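Local coordinates for protein alginate lyase, family PL7 (Zobellia galactanivorans, PDB 3ZPY) that degrades alginate, the uronic acid polysaccharide of brown algae, as a family PL7 polysaccharide lyase, probably by beta-elimination through the catalytic domain described here, at residues T96-Q107 with L237-N248; F20-A28 with Y63-N71. All coordinates share one frame; numbering follows the deposited sequence.

In the fold
Both contacts belong to the PL7 catalytic domain, a beta-jelly roll of two antiparallel sheets, but their centres lie about 26 Å apart on opposite sides of the chain's centre. Interaction 1 is strand pairing within the seven-stranded sheet, with one apolar face in the core and the other polar. Interaction 2 lies nearer the surface, where two loops meet at one end of the sandwich. Regular ladder bonds dominate the first; in the second, two backbone bonds accompany CH-pi packing and glycine-rich turns. They share a neighbourhood: strand 58-63, whose last residue, Y63, enters interaction 2, runs beside strand 235-247 of interaction 1.

Interaction 1. Residues T96-Q107 with L237-N248; sequences THTMEWTVQVNQ and LVRIKNLSVTHN
T98 and T246 face each other in a hydrogen-bonded pair of the beta-jelly roll, where strand 96-107 runs antiparallel to 237-241 and 243-247, which meet at a corner at N242. The ladder runs from T96 to Q107, with bonds such as T98 N to T246 O (2.8 Å) and K241 N to T102 O (2.9 Å). Two beta bulges shift the register by one: N242 and L243 sit opposite W101, and N106 is the extra residue near the other end.

Apolar contacts line the face turned to the second sheet, against F121, L119, F217 and V219. Beta-branched V103, V105, V238 and I240 suit extended strands, the broad indole of W101 fills the interior, and M99 adds a flexible apolar chain. V103 CG2 lies 3.7 Å from V238 CG1, and W101 CB rests against both I240 CG2 and L243 CD1. A bend at chi3 (67°) carries the M99 methyl CE over one face of the indole.

Polar contacts occupy the other face. R239 and Q104 lie side by side; NH2 of R239 donates to Q104 OE1 at 2.7 Å, and NE adds a weak bond. OE1 lies close to the guanidinium plane, whereas NH2 stands 52° out of the amide's carbonyl plane. Q104 NE2 is held by T181, while R239 NH1 reaches the Y59 hydroxyl. A leucine in place of R239 would probably leave Q104 OE1 and that hydroxyl without their guanidinium partner and take away one of the two cations, the other being K241, that meet the W57 ring.

Waters tie side chains together across this polar face. One molecule donates to E100 OE1 (2.7 Å) and is also hydrogen-bonded to S244 OG and T246 OG1. At the first bulge, where T102 OG1 also bonds N183, another donates to T102 OG1 at 2.8 Å and to N242 O at 2.8 Å.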
loop_
_atom_site.group_PDB
_atom_site.type_symbol
_atom_site.label_atom_id
_atom_site.label_comp_id
_atom_site.label_asym_id
_atom_site.label_seq_id
_atom_site.Cartn_x
_atom_site.Cartn_y
_atom_site.Cartn_z
ATOM N N THR A 96 -7.056 -0.118 19.920
ATOM C CA THR A 96 -7.344 0.742 18.792
ATOM C C THR A 96 -6.043 0.912 17.993
ATOM O O THR A 96 -4.999 1.203 18.544
ATOM C CB THR A 96 -7.845 2.086 19.270
ATOM O OG1 THR A 96 -9.104 1.943 19.879
ATOM C CG2 THR A 96 -8.035 3.119 18.090
ATOM N N HIS A 97 -6.142 0.726 16.672
ATOM C CA HIS A 97 -4.937 0.568 15.840
ATOM C C HIS A 97 -5.061 1.418 14.684
ATOM O O HIS A 97 -6.051 1.368 13.939
ATOM C CB HIS A 97 -4.913 -0.915 15.334
ATOM C CG HIS A 97 -4.906 -1.892 16.478
ATOM N ND1 HIS A 97 -6.020 -2.530 16.960
ATOM C CD2 HIS A 97 -3.889 -2.155 17.372
ATOM C CE1 HIS A 97 -5.673 -3.219 18.078
ATOM N NE2 HIS A 97 -4.396 -3.005 18.320
ATOM N N THR A 98 -4.083 2.358 14.553
ATOM C CA THR A 98 -4.221 3.507 13.562
ATOM C C THR A 98 -2.971 3.694 12.711
ATOM O O THR A 98 -1.850 3.611 13.251
ATOM C CB THR A 98 -4.435 4.818 14.375
ATOM O OG1 THR A 98 -5.586 4.652 15.226
ATOM C CG2 THR A 98 -4.703 6.036 13.511
ATOM N N MET A 99 -3.195 3.946 11.416
ATOM C CA MET A 99 -2.118 4.414 10.595
ATOM C C MET A 99 -2.530 5.712 10.039
ATOM O O MET A 99 -3.611 5.846 9.483
ATOM C CB MET A 99 -1.807 3.428 9.464
ATOM C CG MET A 99 -0.723 3.960 8.546
ATOM S SD MET A 99 -0.138 2.699 7.339
ATOM C CE MET A 99 -1.607 2.452 6.293
ATOM N N GLU A 100 -1.673 6.746 10.251
ATOM C CA GLU A 100 -1.900 8.078 9.612
ATOM C C GLU A 100 -0.785 8.353 8.614
ATOM O O GLU A 100 0.383 8.062 8.861
ATOM C CB GLU A 100 -1.894 9.147 10.657
ATOM C CG GLU A 100 -3.099 9.065 11.582
ATOM C CD GLU A 100 -3.026 9.999 12.760
ATOM O OE1 GLU A 100 -2.206 9.652 13.636
ATOM O OE2 GLU A 100 -3.690 11.013 12.761
ATOM N N TRP A 101 -1.178 8.877 7.456
ATOM C CA TRP A 101 -0.183 9.274 6.443
ATOM C C TRP A 101 -0.766 10.284 5.544
ATOM O O TRP A 101 -1.975 10.302 5.276
ATOM C CB TRP A 101 0.307 8.036 5.653
ATOM C CG TRP A 101 -0.602 7.327 4.705
ATOM C CD1 TRP A 101 -0.353 7.219 3.326
ATOM C CD2 TRP A 101 -1.831 6.598 4.941
ATOM N NE1 TRP A 101 -1.319 6.492 2.727
ATOM C CE2 TRP A 101 -2.252 6.070 3.642
ATOM C CE3 TRP A 101 -2.576 6.286 6.062
ATOM C CZ2 TRP A 101 -3.425 5.272 3.525
ATOM C CZ3 TRP A 101 -3.724 5.507 5.933
ATOM C CH2 TRP A 101 -4.157 5.049 4.681
ATOM N N THR A 102 0.083 11.143 5.038
ATOM C CA THR A 102 -0.327 12.195 4.133
ATOM C C THR A 102 0.134 11.723 2.778
ATOM O O THR A 102 1.322 11.401 2.580
ATOM C CB THR A 102 0.352 13.531 4.577
ATOM O OG1 THR A 102 -0.149 13.861 5.868
ATOM C CG2 THR A 102 0.055 14.689 3.579
ATOM N N VAL A 103 -0.764 11.769 1.859
ATOM C CA VAL A 103 -0.474 11.039 0.539
ATOM C C VAL A 103 -0.920 11.900 -0.636
ATOM O O VAL A 103 -1.888 12.688 -0.559
ATOM C CB VAL A 103 -1.240 9.668 0.528
ATOM C CG1 VAL A 103 -2.783 9.836 0.397
ATOM C CG2 VAL A 103 -0.714 8.750 -0.589
ATOM N N GLN A 104 -0.214 11.679 -1.755
ATOM C CA GLN A 104 -0.784 11.943 -3.086
ATOM C C GLN A 104 -0.525 10.779 -4.008
ATOM O O GLN A 104 0.399 9.973 -3.782
ATOM C CB GLN A 104 -0.158 13.149 -3.738
ATOM C CG GLN A 104 -0.176 14.477 -2.926
ATOM C CD GLN A 104 0.160 15.629 -3.809
ATOM O OE1 GLN A 104 0.631 15.411 -4.981
ATOM N NE2 GLN A 104 -0.040 16.842 -3.341
ATOM N N VAL A 105 -1.412 10.671 -4.991
ATOM C CA VAL A 105 -1.164 9.724 -6.083
ATOM C C VAL A 105 -0.913 10.657 -7.275
ATOM O O VAL A 105 -1.793 11.497 -7.588
ATOM C CB VAL A 105 -2.268 8.690 -6.300
ATOM C CG1 VAL A 105 -1.911 7.819 -7.516
ATOM C CG2 VAL A 105 -2.525 7.914 -5.009
ATOM N N ASN A 106 0.237 10.483 -7.967
ATOM C CA ASN A 106 0.582 11.325 -9.026
ATOM C C ASN A 106 0.413 10.687 -10.424
ATOM O O ASN A 106 0.491 11.386 -11.392
ATOM C CB ASN A 106 2.044 11.746 -8.862
ATOM C CG ASN A 106 2.263 12.505 -7.525
ATOM O OD1 ASN A 106 1.666 13.569 -7.314
ATOM N ND2 ASN A 106 2.961 11.879 -6.587
ATOM N N GLN A 107 0.201 9.368 -10.517
ATOM C CA GLN A 107 0.129 8.696 -11.796
ATOM C C GLN A 107 -0.464 7.332 -11.527
ATOM O O GLN A 107 -0.063 6.666 -10.566
ATOM C CB GLN A 107 1.575 8.467 -12.360
ATOM C CG GLN A 107 1.604 7.848 -13.738
ATOM C CD GLN A 107 1.246 8.752 -14.919
ATOM O OE1 GLN A 107 1.324 9.924 -14.888
ATOM N NE2 GLN A 107 0.984 8.152 -15.993
ATOM N N LEU A 237 2.575 6.085 -9.297
ATOM C CA LEU A 237 3.453 6.836 -8.442
ATOM C C LEU A 237 2.629 7.378 -7.253
ATOM O O LEU A 237 1.663 8.045 -7.463
ATOM C CB LEU A 237 4.077 7.982 -9.225
ATOM C CG LEU A 237 5.128 8.802 -8.476
ATOM C CD1 LEU A 237 6.323 7.971 -8.000
ATOM C CD2 LEU A 237 5.629 10.014 -9.285
ATOM N N VAL A 238 3.064 7.018 -6.065
ATOM C CA VAL A 238 2.453 7.388 -4.792
ATOM C C VAL A 238 3.547 8.123 -4.014
ATOM O O VAL A 238 4.729 7.749 -4.028
ATOM C CB VAL A 238 1.994 6.178 -3.967
ATOM C CG1 VAL A 238 1.513 6.620 -2.612
ATOM C CG2 VAL A 238 0.956 5.345 -4.710
ATOM N N ARG A 239 3.208 9.213 -3.349
ATOM C CA ARG A 239 4.182 9.880 -2.499
ATOM C C ARG A 239 3.552 10.121 -1.092
ATOM O O ARG A 239 2.365 10.443 -0.980
ATOM C CB ARG A 239 4.716 11.143 -3.175
ATOM C CG ARG A 239 3.724 12.267 -3.438
ATOM C CD ARG A 239 4.425 13.404 -4.145
ATOM N NE ARG A 239 3.582 14.509 -4.430
ATOM C CZ ARG A 239 3.996 15.598 -5.051
ATOM N NH1 ARG A 239 5.291 15.739 -5.369
ATOM N NH2 ARG A 239 3.075 16.474 -5.427
ATOM N N ILE A 240 4.382 9.926 -0.042
ATOM C CA ILE A 240 3.902 9.902 1.346
ATOM C C ILE A 240 4.790 10.807 2.210
ATOM O O ILE A 240 6.041 10.852 2.044
ATOM C CB ILE A 240 3.862 8.425 1.884
ATOM C CG1 ILE A 240 2.977 7.583 0.984
ATOM C CG2 ILE A 240 3.489 8.358 3.347
ATOM C CD1 ILE A 240 2.978 6.055 1.207
ATOM N N LYS A 241 4.131 11.419 3.182
ATOM C CA LYS A 241 4.880 12.057 4.281
ATOM C C LYS A 241 4.051 11.947 5.557
ATOM O O LYS A 241 2.897 11.488 5.522
ATOM C CB LYS A 241 5.175 13.536 4.004
ATOM C CG LYS A 241 4.015 14.452 3.786
ATOM C CD LYS A 241 4.518 15.829 3.307
ATOM C CE LYS A 241 3.346 16.721 3.121
ATOM N NZ LYS A 241 3.794 18.126 2.816
ATOM N N ASN A 242 4.579 12.383 6.714
ATOM C CA ASN A 242 3.853 12.455 7.958
ATOM C C ASN A 242 3.221 11.100 8.315
ATOM O O ASN A 242 1.985 11.038 8.597
ATOM C CB ASN A 242 2.726 13.547 7.875
ATOM C CG ASN A 242 3.262 14.894 7.654
ATOM O OD1 ASN A 242 4.434 15.141 7.830
ATOM N ND2 ASN A 242 2.409 15.721 7.054
ATOM N N LEU A 243 4.007 10.030 8.243
ATOM C CA LEU A 243 3.565 8.660 8.490
ATOM C C LEU A 243 3.743 8.358 9.976
ATOM O O LEU A 243 4.817 8.543 10.532
ATOM C CB LEU A 243 4.501 7.725 7.702
ATOM C CG LEU A 243 4.238 6.209 7.928
ATOM C CD1 LEU A 243 2.843 5.698 7.589
ATOM C CD2 LEU A 243 5.261 5.421 7.124
ATOM N N SER A 244 2.709 7.785 10.560
ATOM C CA SER A 244 2.868 7.165 11.870
ATOM C C SER A 244 1.853 6.087 12.085
ATOM O O SER A 244 0.758 6.132 11.520
ATOM C CB SER A 244 2.720 8.213 12.963
ATOM O OG SER A 244 1.401 8.654 13.034
ATOM N N VAL A 245 2.219 5.114 12.913
ATOM C CA VAL A 245 1.273 4.100 13.378
ATOM C C VAL A 245 1.157 4.233 14.913
ATOM O O VAL A 245 2.167 4.451 15.585
ATOM C CB VAL A 245 1.697 2.691 12.949
ATOM C CG1 VAL A 245 0.929 1.659 13.744
ATOM C CG2 VAL A 245 1.331 2.489 11.507
ATOM N N THR A 246 -0.093 4.177 15.392
ATOM C CA THR A 246 -0.378 4.280 16.835
ATOM C C THR A 246 -1.190 3.061 17.242
ATOM O O THR A 246 -2.138 2.656 16.554
ATOM C CB THR A 246 -1.151 5.559 17.139
ATOM O OG1 THR A 246 -0.448 6.639 16.605
ATOM C CG2 THR A 246 -1.334 5.721 18.614
ATOM N N HIS A 247 -0.800 2.493 18.361
ATOM C CA HIS A 247 -1.534 1.387 18.989
ATOM C C HIS A 247 -1.840 1.744 20.408
ATOM O O HIS A 247 -0.883 2.118 21.181
ATOM C CB HIS A 247 -0.747 0.046 18.940
ATOM C CG HIS A 247 -0.492 -0.423 17.525
ATOM N ND1 HIS A 247 -1.520 -0.977 16.793
ATOM C CD2 HIS A 247 0.638 -0.375 16.697
ATOM C CE1 HIS A 247 -1.062 -1.350 15.592
ATOM N NE2 HIS A 247 0.263 -0.925 15.502
ATOM N N ASN A 248 -3.134 1.674 20.745
ATOM C CA ASN A 248 -3.596 2.011 22.088
ATOM C C ASN A 248 -4.351 0.840 22.678
ATOM O O ASN A 248 -4.991 0.099 21.898
ATOM C CB ASN A 248 -4.513 3.260 22.066
ATOM C CG ASN A 248 -3.832 4.502 21.497
ATOM O OD1 ASN A 248 -2.913 5.069 22.115
ATOM N ND2 ASN A 248 -4.271 4.923 20.340
ATOM O OXT ASN A 248 -4.335 0.656 23.944
HETATM O O HOH W 1 -4.539 3.994 17.739
HETATM O O HOH W 2 -1.025 7.216 13.914
HETATM O O HOH W 3 -0.501 12.296 8.174
#

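Interaction 2. Residues F20-A28 with Y63-N71; sequences FIGSPGSSA and YRGLGGSAN
L66 and F20 meet where the hairpin loop between strands 15-21 and 29-31 packs on the loop leaving strand 58-63, joining elements of the two jelly-roll sheets. The second loop opens with two overlapping type II turns, Y63 to L66 and G65 to G68.

From CB of L66 the chain sets CG anti to the backbone N (chi1 -172°), sending the branches between F20 and the hairpin loop. CG lies 3.8 Å from F20 CE2. CD2 hangs over one face of that ring, 3.4 Å from its centroid, a close CH-pi contact. CD1 turns to the loop instead, touching A28 CB at 3.7 Å and the backbone around P24 and G25. A forked leucine can thus serve an aromatic face and an alanine together.

Beside it, P24 CB sits over the centre of the Y63 ring, 3.6 Å from the centroid; the CB and CG methylenes of the compact proline ring present C-H groups to the aromatic face, a CH-pi contact, and the Y63 hydroxyl bonds N49 O.

Glycine fits the third position of each turn, G65 and G67, because both have positive phi; at G67 a side chain would also run into F20 CE2. With no side chain at G67 the loops come close, and G67 N donates to G25 O at 3.1 Å, nearly straight at 172°. One residue further along the hairpin loop, S26 O accepts a bond from S69 N at 3.0 Å.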
loop_
_atom_site.group_PDB
_atom_site.type_symbol
_atom_site.label_atom_id
_atom_site.label_comp_id
_atom_site.label_asym_id
_atom_site.label_seq_id
_atom_site.Cartn_x
_atom_site.Cartn_y
_atom_site.Cartn_z
ATOM N N PHE A 20 12.390 -3.489 -5.356
ATOM C CA PHE A 20 12.987 -4.267 -6.432
ATOM C C PHE A 20 14.434 -3.827 -6.638
ATOM O O PHE A 20 14.784 -2.685 -6.271
ATOM C CB PHE A 20 12.250 -3.990 -7.776
ATOM C CG PHE A 20 10.969 -4.758 -7.925
ATOM C CD1 PHE A 20 9.800 -4.297 -7.330
ATOM C CD2 PHE A 20 10.942 -5.975 -8.681
ATOM C CE1 PHE A 20 8.632 -5.055 -7.380
ATOM C CE2 PHE A 20 9.751 -6.704 -8.723
ATOM C CZ PHE A 20 8.595 -6.217 -8.135
ATOM N N ILE A 21 15.225 -4.701 -7.243
ATOM C CA ILE A 21 16.495 -4.293 -7.777
ATOM C C ILE A 21 16.507 -4.472 -9.288
ATOM O O ILE A 21 15.711 -5.257 -9.824
ATOM C CB ILE A 21 17.684 -5.007 -7.091
ATOM C CG1 ILE A 21 17.789 -6.483 -7.467
ATOM C CG2 ILE A 21 17.719 -4.738 -5.591
ATOM C CD1 ILE A 21 19.146 -7.076 -7.076
ATOM N N GLY A 22 17.422 -3.769 -9.950
ATOM C CA GLY A 22 17.578 -3.865 -11.401
ATOM C C GLY A 22 16.762 -2.788 -12.065
ATOM O O GLY A 22 15.904 -2.152 -11.424
ATOM N N SER A 23 17.039 -2.549 -13.338
ATOM C CA SER A 23 16.255 -1.589 -14.120
ATOM C C SER A 23 14.787 -2.037 -14.212
ATOM O O SER A 23 14.529 -3.223 -14.256
ATOM C CB SER A 23 16.792 -1.404 -15.507
ATOM O OG SER A 23 18.095 -0.964 -15.408
ATOM N N PRO A 24 13.845 -1.086 -14.245
ATOM C CA PRO A 24 12.450 -1.527 -14.366
ATOM C C PRO A 24 12.206 -2.375 -15.640
ATOM O O PRO A 24 12.597 -2.012 -16.750
ATOM C CB PRO A 24 11.645 -0.250 -14.373
ATOM C CG PRO A 24 12.513 0.700 -13.611
ATOM C CD PRO A 24 13.937 0.364 -13.970
ATOM N N GLY A 25 11.491 -3.480 -15.488
ATOM C CA GLY A 25 11.339 -4.383 -16.577
ATOM C C GLY A 25 10.818 -5.697 -16.045
ATOM O O GLY A 25 10.713 -5.887 -14.864
ATOM N N SER A 26 10.518 -6.630 -16.933
ATOM C CA SER A 26 9.926 -7.908 -16.498
ATOM C C SER A 26 10.945 -8.770 -15.729
ATOM O O SER A 26 10.535 -9.671 -14.994
ATOM C CB SER A 26 9.377 -8.662 -17.703
ATOM O OG SER A 26 10.431 -8.747 -18.620
ATOM N N SER A 27 12.247 -8.454 -15.881
ATOM C CA SER A 27 13.318 -9.232 -15.229
ATOM C C SER A 27 13.842 -8.615 -13.907
ATOM O O SER A 27 14.739 -9.227 -13.269
ATOM C CB SER A 27 14.502 -9.408 -16.172
ATOM O OG SER A 27 15.330 -8.239 -16.203
ATOM N N ALA A 28 13.345 -7.437 -13.491
ATOM C CA ALA A 28 13.696 -6.894 -12.168
ATOM C C ALA A 28 13.353 -7.899 -11.064
ATOM O O ALA A 28 12.457 -8.750 -11.192
ATOM C CB ALA A 28 12.995 -5.547 -11.948
ATOM N N TYR A 63 5.812 -0.485 -11.433
ATOM C CA TYR A 63 5.557 -0.519 -12.862
ATOM C C TYR A 63 4.707 -1.720 -13.204
ATOM O O TYR A 63 4.892 -2.794 -12.617
ATOM C CB TYR A 63 6.882 -0.622 -13.700
ATOM C CG TYR A 63 7.824 0.507 -13.403
ATOM C CD1 TYR A 63 8.570 0.515 -12.200
ATOM C CD2 TYR A 63 8.031 1.533 -14.362
ATOM C CE1 TYR A 63 9.406 1.547 -11.860
ATOM C CE2 TYR A 63 8.911 2.600 -14.026
ATOM C CZ TYR A 63 9.649 2.519 -12.829
ATOM O OH TYR A 63 10.445 3.600 -12.483
ATOM N N ARG A 64 3.781 -1.518 -14.138
ATOM C CA ARG A 64 3.041 -2.639 -14.750
ATOM C C ARG A 64 4.066 -3.660 -15.238
ATOM O O ARG A 64 5.087 -3.314 -15.880
ATOM C CB ARG A 64 2.335 -2.040 -15.995
ATOM C CG ARG A 64 1.393 -3.009 -16.748
ATOM C CD ARG A 64 0.790 -2.258 -17.938
ATOM N NE ARG A 64 -0.379 -2.945 -18.526
ATOM C CZ ARG A 64 -0.368 -3.679 -19.634
ATOM N NH1 ARG A 64 0.765 -4.036 -20.228
ATOM N NH2 ARG A 64 -1.518 -4.091 -20.155
ATOM N N GLY A 65 3.814 -4.950 -14.915
ATOM C CA GLY A 65 4.694 -6.035 -15.445
ATOM C C GLY A 65 6.061 -6.112 -14.752
ATOM O O GLY A 65 6.853 -6.896 -15.197
ATOM N N LEU A 66 6.324 -5.276 -13.706
ATOM C CA LEU A 66 7.592 -5.283 -13.031
ATOM C C LEU A 66 7.817 -6.659 -12.407
ATOM O O LEU A 66 7.007 -7.155 -11.600
ATOM C CB LEU A 66 7.589 -4.228 -11.984
ATOM C CG LEU A 66 8.918 -3.906 -11.230
ATOM C CD1 LEU A 66 10.016 -3.433 -12.200
ATOM C CD2 LEU A 66 8.762 -2.917 -10.049
ATOM N N GLY A 67 8.945 -7.276 -12.745
ATOM C CA GLY A 67 9.229 -8.584 -12.193
ATOM C C GLY A 67 8.293 -9.687 -12.741
ATOM O O GLY A 67 8.237 -10.767 -12.166
ATOM N N GLY A 68 7.537 -9.420 -13.816
ATOM C CA GLY A 68 6.458 -10.303 -14.321
ATOM C C GLY A 68 6.999 -11.619 -14.752
ATOM O O GLY A 68 6.235 -12.600 -14.857
ATOM N N SER A 69 8.306 -11.651 -15.049
ATOM C CA SER A 69 8.954 -12.922 -15.434
ATOM C C SER A 69 8.987 -13.975 -14.342
ATOM O O SER A 69 8.823 -15.203 -14.596
ATOM C CB SER A 69 10.390 -12.671 -15.910
ATOM O OG SER A 69 10.334 -12.253 -17.257
ATOM N N ALA A 70 9.306 -13.485 -13.149
ATOM C CA ALA A 70 9.368 -14.302 -11.942
ATOM C C ALA A 70 7.973 -14.535 -11.364
ATOM O O ALA A 70 7.667 -15.678 -10.989
ATOM C CB ALA A 70 10.309 -13.691 -10.907
ATOM N N ASN A 71 7.125 -13.490 -11.301
ATOM C CA ASN A 71 5.807 -13.653 -10.665
ATOM C C ASN A 71 4.768 -12.793 -11.375
ATOM O O ASN A 71 5.045 -11.631 -11.666
ATOM C CB ASN A 71 5.851 -13.316 -9.162
ATOM C CG ASN A 71 4.513 -13.562 -8.473
ATOM O OD1 ASN A 71 3.521 -13.937 -9.109
ATOM N ND2 ASN A 71 4.472 -13.314 -7.169
#